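Local coordinates for cytochrome c (Pseudomonas aeruginosa, PDB 6RTE), which is the dehydrogenase NirN, which acts on dihydro-heme d1 in heme d1 biosynthesis and carries a heme c beside an eight-bladed beta-propeller, at residues Val193-Ala196 with Val202-Tyr205. Residues are numbered along the deposited sequence; the frame is centred on the assembly and turned at random.
Sequences VYFA and VTLY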
loop_
_atom_site.group_PDB
_atom_site.type_symbol
_atom_site.label_atom_id
_atom_site.label_comp_id
_atom_site.label_asym_id
_atom_site.label_seq_id
_atom_site.Cartn_x
_atom_site.Cartn_y
_atom_site.Cartn_z
ATOM N N VAL A 193 -11.205 9.339 3.057
ATOM C CA VAL A 193 -9.969 8.591 2.823
ATOM C C VAL A 193 -9.933 7.402 3.777
ATOM O O VAL A 193 -10.332 7.505 4.947
ATOM C CB VAL A 193 -8.719 9.489 2.944
ATOM C CG1 VAL A 193 -8.671 10.211 4.250
ATOM C CG2 VAL A 193 -7.437 8.681 2.727
ATOM N N TYR A 194 -9.495 6.265 3.249
ATOM C CA TYR A 194 -9.527 4.974 3.930
ATOM C C TYR A 194 -8.102 4.456 4.056
ATOM O O TYR A 194 -7.387 4.362 3.055
ATOM C CB TYR A 194 -10.399 3.970 3.155
ATOM C CG TYR A 194 -11.828 4.417 2.952
ATOM C CD1 TYR A 194 -12.157 5.361 1.972
ATOM C CD2 TYR A 194 -12.848 3.916 3.741
ATOM C CE1 TYR A 194 -13.471 5.786 1.795
ATOM C CE2 TYR A 194 -14.171 4.338 3.570
ATOM C CZ TYR A 194 -14.474 5.271 2.604
ATOM O OH TYR A 194 -15.792 5.683 2.446
ATOM N N PHE A 195 -7.694 4.147 5.285
ATOM C CA PHE A 195 -6.369 3.645 5.588
ATOM C C PHE A 195 -6.463 2.197 6.066
ATOM O O PHE A 195 -7.396 1.831 6.785
ATOM C CB PHE A 195 -5.696 4.478 6.691
ATOM C CG PHE A 195 -5.552 5.940 6.366
ATOM C CD1 PHE A 195 -4.436 6.406 5.679
ATOM C CD2 PHE A 195 -6.512 6.854 6.785
ATOM C CE1 PHE A 195 -4.285 7.774 5.400
ATOM C CE2 PHE A 195 -6.369 8.221 6.516
ATOM C CZ PHE A 195 -5.256 8.678 5.821
ATOM N N ALA A 196 -5.480 1.387 5.696
ATOM C CA ALA A 196 -5.335 0.043 6.245
ATOM C C ALA A 196 -3.997 -0.041 6.959
ATOM O O ALA A 196 -2.993 0.512 6.488
ATOM C CB ALA A 196 -5.431 -1.023 5.151
ATOM N N VAL A 202 -8.660 -0.643 10.035
ATOM C CA VAL A 202 -9.112 0.211 8.941
ATOM C C VAL A 202 -9.637 1.504 9.552
ATOM O O VAL A 202 -10.426 1.462 10.509
ATOM C CB VAL A 202 -10.200 -0.471 8.095
ATOM C CG1 VAL A 202 -10.642 0.448 6.961
ATOM C CG2 VAL A 202 -9.706 -1.806 7.549
ATOM N N THR A 203 -9.215 2.641 8.992
ATOM C CA THR A 203 -9.577 3.962 9.491
ATOM C C THR A 203 -10.265 4.748 8.380
ATOM O O THR A 203 -9.764 4.810 7.254
ATOM C CB THR A 203 -8.336 4.732 9.989
ATOM O OG1 THR A 203 -7.646 3.958 10.984
ATOM C CG2 THR A 203 -8.715 6.097 10.593
ATOM N N LEU A 204 -11.416 5.337 8.698
ATOM C CA LEU A 204 -12.136 6.237 7.801
ATOM C C LEU A 204 -11.968 7.661 8.307
ATOM O O LEU A 204 -12.296 7.957 9.459
ATOM C CB LEU A 204 -13.614 5.858 7.729
ATOM C CG LEU A 204 -14.554 6.810 6.975
ATOM C CD1 LEU A 204 -14.059 7.092 5.563
ATOM C CD2 LEU A 204 -15.963 6.217 6.966
ATOM N N TYR A 205 -11.473 8.548 7.438
ATOM C CA TYR A 205 -11.172 9.929 7.790
ATOM C C TYR A 205 -11.926 10.859 6.857
ATOM O O TYR A 205 -11.886 10.681 5.637
ATOM C CB TYR A 205 -9.665 10.187 7.697
ATOM C CG TYR A 205 -9.214 11.526 8.224
ATOM C CD1 TYR A 205 -8.965 11.706 9.575
ATOM C CD2 TYR A 205 -9.008 12.598 7.369
ATOM C CE1 TYR A 205 -8.530 12.926 10.067
ATOM C CE2 TYR A 205 -8.576 13.829 7.857
ATOM C CZ TYR A 205 -8.341 13.977 9.204
ATOM O OH TYR A 205 -7.912 15.168 9.695
#
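Leu-204 reaches across to the ring of Tyr-194 and lays a single methyl on one face of it: CD1 sits 3.7 Å from the ring centroid, displaced toward the rim on the CE2 and CZ side, a CH-pi contact. With the leucine CG anti to the backbone N (chi1 172°), the second torsion (54°) turns CD1 over the ring, while the tyrosine CG is turned beside its own N, and the two side chains run alongside each other. On the other face of the sheet, Val-193 CG1 packs at 3.6 Å against CB of Tyr-205, which also borders the edge of the Phe-195 ring, near its plane, at 4.0 Å from CE2. Between these two layers of side chains the backbones pair as an antiparallel beta hairpin, the two middle strands of one propeller blade. Val-193 and Tyr-205 form one hydrogen-bonded pair, Val-193 N to Tyr-205 O 3.0 Å and Tyr-205 N to Val-193 O 2.9 Å; Phe-195 and Thr-203 form the next, joined by two bonds of similar length. Between them, Tyr-194 CA makes a CA-H...O contact to Thr-203 O at 3.3 Å. Farther out, strand 183-186 continues the sheet past Tyr-194 and strand 211-217 past Leu-204, while Leu-225 and Val-227 of the following blade pack on Tyr-194. Two of the polar ends are held from outside the hairpin by hydrogen bonds: Tyr-194 OH by Ala-249 O, and Thr-203 OG1 by Glu-215 OE2.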